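Local coordinates for decapping and exoribonuclease protein 1 (Kluyveromyces lactis, PDB 4GPS) that removes NAD and N7-methylguanosine caps from the 5' ends of RNAs and degrades RNA in the 5'-to-3' direction, using a divalent metal ion, at residues A[162-167]-A[274-279]; A[208-213]-A[386-391]; A[267-272]-A[379-384]. All blocks are in the same frame, centred on the assembly; numbering follows the deposited sequence.

Overall arrangement
The three contacts fix helices 156-167 and 370-393 onto strands of the nuclease domain and, in contact 3, onto the loop that follows one of them. Contact 1 is buried and apolar: a leucine of strand 273-285 touches two tyrosines of helix 156-167, one with each methyl. Contacts 2 and 3 are partly buried and share helix 370-393. In contact 2 the helix meets strand 210-213 and the turn before it through leucine and isoleucine methyls, with a lysine at the margin. Contact 3 pairs a buried leucine-phenylalanine meeting with an outer patch of amides and a carboxylate. Contacts 1 and 3 are joined through the neighbouring strands 259-268 and 273-285.

Contact 1: A[162-167]-A[274-279]; sequences EAYQRY and DLLIQA
Tyr164 and Leu276 mark the closest passage of the two backbones, their CA atoms 7.9 Å apart, where the last turns of helix 156-167 lie over strand 273-285. The separation leaves room for one layer of interlocking side chains. Along the strand, side chains alternate, and Leu276 and Gln278 start toward the helix while Leu275 and Ile277 belong to the other face of the sheet.

Leu276 carries the contact. Its CG lies anti to the backbone N (chi1 177°), which extends the branched end toward the helix and gives each methyl its own aromatic neighbour. CD2 rests 3.9 Å from Tyr164 CD1, the two side chains crossing at about a right angle, and it also comes within 4.2 Å of Tyr164 CA, so it reaches down to the helix backbone. The other methyl, Leu276 CD1, lies 3.9 Å from Tyr167 CD2. A branched aliphatic residue suits this place because it can serve two rings spaced three residues apart on the helix.

The tyrosines offer apolar ring carbons here and use their remaining parts elsewhere: Tyr164 OH hydrogen-bonds Asp207 OD2, and the Tyr167 ring meets His266 and side chains of strand 86-95. Small Ala163, also facing the strand, packs on Ile264, which probably lets the helix come close.

A helix laid by its apolar side on a sheet in this way is a common feature of alpha/beta folds such as the PD-(D/E)XK nuclease family; farther along the same strand sits the metal ligand Asp282.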
loop_
_atom_site.group_PDB
_atom_site.type_symbol
_atom_site.label_atom_id
_atom_site.label_comp_id
_atom_site.label_asym_id
_atom_site.label_seq_id
_atom_site.Cartn_x
_atom_site.Cartn_y
_atom_site.Cartn_z
ATOM N N GLU A 162 -16.267 9.351 3.975
ATOM C CA GLU A 162 -16.399 10.387 5.003
ATOM C C GLU A 162 -15.115 11.237 4.940
ATOM O O GLU A 162 -15.150 12.452 5.081
ATOM C CB GLU A 162 -16.509 9.772 6.389
ATOM C CG GLU A 162 -17.714 8.883 6.589
ATOM C CD GLU A 162 -19.008 9.660 6.677
ATOM O OE1 GLU A 162 -19.028 10.729 7.344
ATOM O OE2 GLU A 162 -19.999 9.183 6.086
ATOM N N ALA A 163 -13.976 10.581 4.738
ATOM C CA ALA A 163 -12.722 11.286 4.634
ATOM C C ALA A 163 -12.766 12.237 3.424
ATOM O O ALA A 163 -12.262 13.344 3.505
ATOM C CB ALA A 163 -11.567 10.291 4.497
ATOM N N TYR A 164 -13.389 11.819 2.321
ATOM C CA TYR A 164 -13.481 12.665 1.134
ATOM C C TYR A 164 -14.343 13.878 1.430
ATOM O O TYR A 164 -14.008 14.998 1.070
ATOM C CB TYR A 164 -14.120 11.925 -0.029
ATOM C CG TYR A 164 -14.157 12.735 -1.311
ATOM C CD1 TYR A 164 -13.014 12.852 -2.112
ATOM C CD2 TYR A 164 -15.319 13.395 -1.716
ATOM C CE1 TYR A 164 -13.029 13.593 -3.262
ATOM C CE2 TYR A 164 -15.340 14.154 -2.882
ATOM C CZ TYR A 164 -14.184 14.245 -3.649
ATOM O OH TYR A 164 -14.178 14.974 -4.793
ATOM N N GLN A 165 -15.478 13.648 2.069
ATOM C CA GLN A 165 -16.373 14.739 2.408
ATOM C C GLN A 165 -15.672 15.757 3.318
ATOM O O GLN A 165 -15.880 16.949 3.175
ATOM C CB GLN A 165 -17.611 14.157 3.081
ATOM C CG GLN A 165 -18.424 15.107 3.926
ATOM C CD GLN A 165 -19.741 14.468 4.378
ATOM O OE1 GLN A 165 -20.590 14.124 3.538
ATOM N NE2 GLN A 165 -19.914 14.293 5.701
ATOM N N ARG A 166 -14.829 15.289 4.236
ATOM C CA ARG A 166 -14.141 16.180 5.153
ATOM C C ARG A 166 -13.026 16.967 4.524
ATOM O O ARG A 166 -12.653 18.020 5.036
ATOM C CB ARG A 166 -13.491 15.416 6.289
ATOM C CG ARG A 166 -14.312 15.078 7.453
ATOM C CD ARG A 166 -13.375 14.353 8.410
ATOM N NE ARG A 166 -13.006 15.142 9.580
ATOM C CZ ARG A 166 -13.747 15.227 10.683
ATOM N NH1 ARG A 166 -14.905 14.571 10.776
ATOM N NH2 ARG A 166 -13.320 15.965 11.699
ATOM N N TYR A 167 -12.455 16.436 3.451
ATOM C CA TYR A 167 -11.321 17.075 2.798
ATOM C C TYR A 167 -11.619 17.699 1.444
ATOM O O TYR A 167 -10.771 18.344 0.859
ATOM C CB TYR A 167 -10.216 16.035 2.613
ATOM C CG TYR A 167 -8.862 16.615 2.280
ATOM C CD1 TYR A 167 -8.088 17.210 3.268
ATOM C CD2 TYR A 167 -8.367 16.598 0.970
ATOM C CE1 TYR A 167 -6.846 17.786 2.971
ATOM C CE2 TYR A 167 -7.110 17.166 0.660
ATOM C CZ TYR A 167 -6.363 17.756 1.671
ATOM O OH TYR A 167 -5.132 18.308 1.400
ATOM N N ASP A 274 -3.796 14.327 -8.545
ATOM C CA ASP A 274 -3.484 14.207 -7.115
ATOM C C ASP A 274 -4.111 12.893 -6.675
ATOM O O ASP A 274 -4.991 12.378 -7.353
ATOM C CB ASP A 274 -4.118 15.315 -6.237
ATOM C CG ASP A 274 -3.384 16.631 -6.312
ATOM O OD1 ASP A 274 -2.198 16.627 -6.681
ATOM O OD2 ASP A 274 -4.004 17.672 -5.996
ATOM N N LEU A 275 -3.675 12.383 -5.524
ATOM C CA LEU A 275 -4.218 11.168 -4.953
ATOM C C LEU A 275 -4.647 11.424 -3.503
ATOM O O LEU A 275 -3.913 12.059 -2.744
ATOM C CB LEU A 275 -3.168 10.059 -4.938
ATOM C CG LEU A 275 -2.695 9.364 -6.201
ATOM C CD1 LEU A 275 -2.158 7.980 -5.775
ATOM C CD2 LEU A 275 -3.824 9.230 -7.216
ATOM N N LEU A 276 -5.834 10.956 -3.116
ATOM C CA LEU A 276 -6.295 11.095 -1.729
ATOM C C LEU A 276 -6.474 9.618 -1.368
ATOM O O LEU A 276 -7.376 8.960 -1.860
ATOM C CB LEU A 276 -7.625 11.836 -1.655
ATOM C CG LEU A 276 -8.166 11.944 -0.239
ATOM C CD1 LEU A 276 -7.332 12.898 0.588
ATOM C CD2 LEU A 276 -9.581 12.458 -0.304
ATOM N N ILE A 277 -5.605 9.128 -0.497
ATOM C CA ILE A 277 -5.527 7.743 -0.122
ATOM C C ILE A 277 -5.809 7.451 1.336
ATOM O O ILE A 277 -5.404 8.218 2.232
ATOM C CB ILE A 277 -4.081 7.238 -0.433
ATOM C CG1 ILE A 277 -3.861 7.196 -1.928
ATOM C CG2 ILE A 277 -3.811 5.894 0.167
ATOM C CD1 ILE A 277 -2.370 7.107 -2.283
ATOM N N GLN A 278 -6.461 6.307 1.560
ATOM C CA GLN A 278 -6.759 5.822 2.908
ATOM C C GLN A 278 -5.874 4.591 3.214
ATOM O O GLN A 278 -5.879 3.616 2.460
ATOM C CB GLN A 278 -8.230 5.442 3.039
ATOM C CG GLN A 278 -8.588 4.946 4.437
ATOM C CD GLN A 278 -10.076 4.583 4.575
ATOM O OE1 GLN A 278 -10.427 3.450 4.950
ATOM N NE2 GLN A 278 -10.951 5.545 4.281
ATOM N N ALA A 279 -5.108 4.637 4.304
ATOM C CA ALA A 279 -4.240 3.508 4.647
ATOM C C ALA A 279 -4.421 3.095 6.085
ATOM O O ALA A 279 -4.532 3.932 6.974
ATOM C CB ALA A 279 -2.759 3.879 4.408
#

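Contact 2: A[208-213]-A[386-391]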
loop_
_atom_site.group_PDB
_atom_site.type_symbol
_atom_site.label_atom_id
_atom_site.label_comp_id
_atom_site.label_asym_id
_atom_site.label_seq_id
_atom_site.Cartn_x
_atom_site.Cartn_y
_atom_site.Cartn_z
ATOM N N LYS A 208 -15.958 15.536 -10.950
ATOM C CA LYS A 208 -14.877 15.141 -11.845
ATOM C C LYS A 208 -13.675 14.458 -11.204
ATOM O O LYS A 208 -12.705 14.118 -11.891
ATOM C CB LYS A 208 -14.460 16.342 -12.700
ATOM C CG LYS A 208 -15.594 16.799 -13.642
ATOM C CD LYS A 208 -15.983 15.666 -14.601
ATOM C CE LYS A 208 -17.309 15.922 -15.301
ATOM N NZ LYS A 208 -18.466 15.771 -14.344
ATOM N N ASN A 209 -13.728 14.266 -9.890
ATOM C CA ASN A 209 -12.663 13.536 -9.226
ATOM C C ASN A 209 -13.079 12.062 -9.409
ATOM O O ASN A 209 -14.235 11.782 -9.693
ATOM C CB ASN A 209 -12.567 13.964 -7.761
ATOM C CG ASN A 209 -11.885 15.295 -7.621
ATOM O OD1 ASN A 209 -12.234 16.132 -6.765
ATOM N ND2 ASN A 209 -10.892 15.511 -8.476
ATOM N N ILE A 210 -12.142 11.138 -9.276
ATOM C CA ILE A 210 -12.419 9.722 -9.490
ATOM C C ILE A 210 -12.280 8.837 -8.249
ATOM O O ILE A 210 -11.252 8.832 -7.566
ATOM C CB ILE A 210 -11.493 9.177 -10.602
ATOM C CG1 ILE A 210 -11.729 9.959 -11.898
ATOM C CG2 ILE A 210 -11.751 7.695 -10.826
ATOM C CD1 ILE A 210 -10.670 9.788 -12.954
ATOM N N LEU A 211 -13.323 8.060 -7.982
ATOM C CA LEU A 211 -13.326 7.160 -6.846
ATOM C C LEU A 211 -13.016 5.757 -7.313
ATOM O O LEU A 211 -13.686 5.245 -8.195
ATOM C CB LEU A 211 -14.703 7.164 -6.178
ATOM C CG LEU A 211 -14.882 6.190 -5.015
ATOM C CD1 LEU A 211 -13.897 6.514 -3.914
ATOM C CD2 LEU A 211 -16.308 6.296 -4.485
ATOM N N ILE A 212 -11.999 5.136 -6.730
ATOM C CA ILE A 212 -11.632 3.761 -7.080
ATOM C C ILE A 212 -12.234 2.819 -6.039
ATOM O O ILE A 212 -12.240 3.143 -4.846
ATOM C CB ILE A 212 -10.098 3.561 -7.058
ATOM C CG1 ILE A 212 -9.432 4.525 -8.033
ATOM C CG2 ILE A 212 -9.751 2.115 -7.408
ATOM C CD1 ILE A 212 -7.943 4.333 -8.176
ATOM N N SER A 213 -12.743 1.672 -6.489
ATOM C CA SER A 213 -13.310 0.648 -5.596
ATOM C C SER A 213 -13.301 -0.728 -6.295
ATOM O O SER A 213 -12.784 -0.846 -7.393
ATOM C CB SER A 213 -14.732 1.023 -5.161
ATOM O OG SER A 213 -15.602 1.155 -6.274
ATOM N N GLN A 386 -7.199 10.590 -18.378
ATOM C CA GLN A 386 -7.623 11.105 -19.677
ATOM C C GLN A 386 -8.785 10.303 -20.264
ATOM O O GLN A 386 -9.774 10.872 -20.740
ATOM C CB GLN A 386 -6.441 11.107 -20.670
ATOM C CG GLN A 386 -5.464 12.277 -20.467
ATOM C CD GLN A 386 -6.163 13.641 -20.526
ATOM O OE1 GLN A 386 -6.483 14.139 -21.611
ATOM N NE2 GLN A 386 -6.426 14.237 -19.353
ATOM N N ASN A 387 -8.669 8.979 -20.200
ATOM C CA ASN A 387 -9.690 8.129 -20.749
ATOM C C ASN A 387 -10.976 8.005 -19.926
ATOM O O ASN A 387 -12.078 7.937 -20.502
ATOM C CB ASN A 387 -9.080 6.762 -21.076
ATOM C CG ASN A 387 -8.243 6.803 -22.349
ATOM O OD1 ASN A 387 -8.767 7.040 -23.432
ATOM N ND2 ASN A 387 -6.948 6.582 -22.222
ATOM N N LEU A 388 -10.886 7.989 -18.600
ATOM C CA LEU A 388 -12.146 7.899 -17.867
ATOM C C LEU A 388 -12.894 9.213 -18.043
ATOM O O LEU A 388 -14.124 9.214 -18.115
ATOM C CB LEU A 388 -11.941 7.588 -16.380
ATOM C CG LEU A 388 -11.479 6.149 -16.172
ATOM C CD1 LEU A 388 -10.896 5.973 -14.815
ATOM C CD2 LEU A 388 -12.640 5.229 -16.370
ATOM N N LEU A 389 -12.171 10.331 -18.137
ATOM C CA LEU A 389 -12.857 11.607 -18.307
ATOM C C LEU A 389 -13.464 11.694 -19.703
ATOM O O LEU A 389 -14.601 12.129 -19.860
ATOM C CB LEU A 389 -11.911 12.782 -18.083
ATOM C CG LEU A 389 -11.439 12.939 -16.643
ATOM C CD1 LEU A 389 -10.609 14.193 -16.551
ATOM C CD2 LEU A 389 -12.635 12.991 -15.696
ATOM N N LEU A 390 -12.707 11.273 -20.712
ATOM C CA LEU A 390 -13.199 11.302 -22.068
ATOM C C LEU A 390 -14.478 10.454 -22.195
ATOM O O LEU A 390 -15.496 10.928 -22.701
ATOM C CB LEU A 390 -12.128 10.782 -23.025
ATOM C CG LEU A 390 -12.577 10.768 -24.485
ATOM C CD1 LEU A 390 -12.992 12.180 -24.847
ATOM C CD2 LEU A 390 -11.461 10.277 -25.410
ATOM N N LEU A 391 -14.427 9.209 -21.721
ATOM C CA LEU A 391 -15.583 8.316 -21.805
ATOM C C LEU A 391 -16.800 8.785 -21.025
ATOM O O LEU A 391 -17.912 8.562 -21.459
ATOM C CB LEU A 391 -15.225 6.909 -21.320
ATOM C CG LEU A 391 -14.335 6.036 -22.201
ATOM C CD1 LEU A 391 -14.087 4.713 -21.526
ATOM C CD2 LEU A 391 -14.997 5.838 -23.549
#
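Leu389 and Lys208 meet at the outer end of this contact, and Ile210 and Leu388 at its inner end. The two pairs are built differently. Leu389 does not set out straight at the strand, but with its CG anti to the carbonyl carbon (chi1 -68°) the branch brings its end nearer the strand. There Leu389 CD2 lies 4.0 Å from Lys208 O, the backbone oxygen of the lysine. The same methyl is 4.4 Å from Lys208 CD, a looser contact with the hydrocarbon part of the lysine. A long side chain suits this edge: its methylenes can lie beside the leucine while the charged end turns aside, and Lys208 NZ in fact bonds to the carbonyl oxygen of Pro206, within the turn that leads into the strand. The positive phi of Lys208 (80°) belongs to that turn.

Deeper in, Ile210 and Leu388 start toward each other, and the tip of Ile210 comes up beside Leu388, its CD1 standing 4.3 Å from Leu388 CD1 and no farther from Leu388 CB. The outstretched ethyl branch of the isoleucine spans much of the distance from the strand. Beta-branched isoleucine is at home in an extended chain, and leucine in a helix, so each residue fits its own backbone as well as the shared apolar layer.

Met202 touches both Ile210 and Leu388, Val204 adds to the cover of Leu388, and Leu389 also packs on Thr176. Strand 210-213 runs between strand 176-181, its parallel partner, and the antiparallel strand 198-204; with Leu211 turned to Leu160 of helix 156-167, it is held between that helix and helix 370-393.

Contact 3: A[267-272]-A[379-384]; sequences GSLNDE and HIFQVL
Leu269, the first residue after strand 259-268 to reach the helix, meets Phe381 with one branch. Its CD2 lies 3.9 Å from Phe381 CG and equally near Phe381 CB, so the methyl packs at the root of the ring, the two side chains crossing at about a right angle. The ring itself continues inward, edge-to-face with Phe178 and against Ile185 and Ile188; bulky apolar residues suit this buried end. The backbone oxygen of Leu269 accepts a hydrogen bond from Gln378 NE2.

At Asn270 the chemistry turns polar. Its side-chain amide lies across that of Gln382, the planes about 40° apart; a short polar side chain suits a place beside the glutamine amide.

Glu272, at the solvent-exposed end, sends an extended side chain to the other end of the Gln382 amide. Gln382 NE2 donates to Glu272 OE1 over 3.0 Å, nearly straight at 163°. The acceptor lies close to the amide plane, whereas the donor stands well above the carboxylate plane, the two planes being about perpendicular. The bend of Gln382 at chi2 (59°) turns its amide toward both loop residues. A leucine in place of Gln382 would probably leave the Asn270 amide beside hydrocarbon and Glu272 without its NE2 donor.

Glu272 OE1 also forms a salt bridge with Lys385, about one helical turn beyond Gln382, which probably favours the ionised carboxylate. The contact thus grades from apolar packing inside to neutral amides and a carboxylate outside, bonding the loop to the helix.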
loop_
_atom_site.group_PDB
_atom_site.type_symbol
_atom_site.label_atom_id
_atom_site.label_comp_id
_atom_site.label_asym_id
_atom_site.label_seq_id
_atom_site.Cartn_x
_atom_site.Cartn_y
_atom_site.Cartn_z
ATOM N N GLY A 267 -1.404 13.561 -1.911
ATOM C CA GLY A 267 -0.144 13.731 -2.579
ATOM C C GLY A 267 -0.343 14.020 -4.035
ATOM O O GLY A 267 -1.395 13.743 -4.608
ATOM N N SER A 268 0.697 14.570 -4.639
ATOM C CA SER A 268 0.644 14.947 -6.038
ATOM C C SER A 268 1.394 13.910 -6.849
ATOM O O SER A 268 2.484 13.465 -6.470
ATOM C CB SER A 268 1.274 16.332 -6.214
ATOM O OG SER A 268 1.098 16.791 -7.527
ATOM N N LEU A 269 0.793 13.509 -7.956
ATOM C CA LEU A 269 1.399 12.532 -8.822
ATOM C C LEU A 269 1.830 13.217 -10.120
ATOM O O LEU A 269 2.889 12.900 -10.691
ATOM C CB LEU A 269 0.371 11.414 -9.061
ATOM C CG LEU A 269 0.073 10.520 -10.269
ATOM C CD1 LEU A 269 1.101 10.555 -11.353
ATOM C CD2 LEU A 269 -0.073 9.124 -9.748
ATOM N N ASN A 270 1.021 14.196 -10.523
ATOM C CA ASN A 270 1.173 14.964 -11.761
ATOM C C ASN A 270 0.842 16.412 -11.629
ATOM O O ASN A 270 0.337 16.866 -10.625
ATOM C CB ASN A 270 0.159 14.493 -12.811
ATOM C CG ASN A 270 0.754 13.606 -13.770
ATOM O OD1 ASN A 270 1.926 13.262 -13.631
ATOM N ND2 ASN A 270 -0.008 13.199 -14.761
ATOM N N ASP A 271 1.039 17.106 -12.733
ATOM C CA ASP A 271 0.662 18.485 -12.803
ATOM C C ASP A 271 -0.845 18.465 -13.047
ATOM O O ASP A 271 -1.499 19.493 -12.983
ATOM C CB ASP A 271 1.393 19.161 -13.954
ATOM C CG ASP A 271 2.709 19.776 -13.515
ATOM O OD1 ASP A 271 3.523 20.122 -14.401
ATOM O OD2 ASP A 271 2.922 19.927 -12.284
ATOM N N GLU A 272 -1.398 17.279 -13.314
ATOM C CA GLU A 272 -2.836 17.172 -13.567
ATOM C C GLU A 272 -3.553 16.228 -12.591
ATOM O O GLU A 272 -4.787 16.232 -12.493
ATOM C CB GLU A 272 -3.073 16.659 -14.990
ATOM C CG GLU A 272 -2.595 17.565 -16.113
ATOM C CD GLU A 272 -2.595 16.861 -17.463
ATOM O OE1 GLU A 272 -3.507 16.047 -17.731
ATOM O OE2 GLU A 272 -1.680 17.126 -18.273
ATOM N N HIS A 379 2.622 6.537 -15.819
ATOM C CA HIS A 379 1.938 6.232 -17.078
ATOM C C HIS A 379 0.449 5.893 -17.013
ATOM O O HIS A 379 -0.349 6.672 -17.541
ATOM C CB HIS A 379 2.650 5.105 -17.850
ATOM C CG HIS A 379 2.051 4.831 -19.200
ATOM N ND1 HIS A 379 2.303 5.619 -20.302
ATOM C CD2 HIS A 379 1.182 3.878 -19.616
ATOM C CE1 HIS A 379 1.619 5.162 -21.339
ATOM N NE2 HIS A 379 0.933 4.106 -20.950
ATOM N N ILE A 380 0.061 4.765 -16.398
ATOM C CA ILE A 380 -1.369 4.391 -16.381
ATOM C C ILE A 380 -2.222 5.373 -15.675
ATOM O O ILE A 380 -3.391 5.480 -16.017
ATOM C CB ILE A 380 -1.758 3.019 -15.706
ATOM C CG1 ILE A 380 -0.618 2.524 -14.863
ATOM C CG2 ILE A 380 -2.356 2.040 -16.729
ATOM C CD1 ILE A 380 -0.688 3.127 -13.535
ATOM N N PHE A 381 -1.702 6.074 -14.670
ATOM C CA PHE A 381 -2.610 7.024 -14.061
ATOM C C PHE A 381 -2.995 8.149 -15.014
ATOM O O PHE A 381 -4.134 8.587 -15.006
ATOM C CB PHE A 381 -2.088 7.524 -12.716
ATOM C CG PHE A 381 -2.511 6.652 -11.578
ATOM C CD1 PHE A 381 -3.767 6.796 -11.014
ATOM C CD2 PHE A 381 -1.670 5.645 -11.099
ATOM C CE1 PHE A 381 -4.182 5.951 -9.979
ATOM C CE2 PHE A 381 -2.069 4.808 -10.086
ATOM C CZ PHE A 381 -3.329 4.954 -9.515
ATOM N N GLN A 382 -2.073 8.562 -15.875
ATOM C CA GLN A 382 -2.362 9.609 -16.839
ATOM C C GLN A 382 -3.288 8.998 -17.887
ATOM O O GLN A 382 -4.272 9.606 -18.307
ATOM C CB GLN A 382 -1.067 10.110 -17.492
ATOM C CG GLN A 382 -1.243 11.301 -18.442
ATOM C CD GLN A 382 -1.848 12.521 -17.751
ATOM O OE1 GLN A 382 -1.678 12.707 -16.552
ATOM N NE2 GLN A 382 -2.554 13.356 -18.515
ATOM N N VAL A 383 -2.995 7.774 -18.299
ATOM C CA VAL A 383 -3.848 7.118 -19.276
ATOM C C VAL A 383 -5.277 6.956 -18.692
ATOM O O VAL A 383 -6.270 7.320 -19.346
ATOM C CB VAL A 383 -3.218 5.761 -19.692
ATOM C CG1 VAL A 383 -4.198 4.939 -20.507
ATOM C CG2 VAL A 383 -1.928 6.020 -20.490
ATOM N N LEU A 384 -5.380 6.451 -17.460
ATOM C CA LEU A 384 -6.679 6.268 -16.803
ATOM C C LEU A 384 -7.470 7.578 -16.633
ATOM O O LEU A 384 -8.686 7.612 -16.843
ATOM C CB LEU A 384 -6.509 5.622 -15.424
ATOM C CG LEU A 384 -6.118 4.153 -15.406
ATOM C CD1 LEU A 384 -5.644 3.752 -14.034
ATOM C CD2 LEU A 384 -7.307 3.305 -15.836
#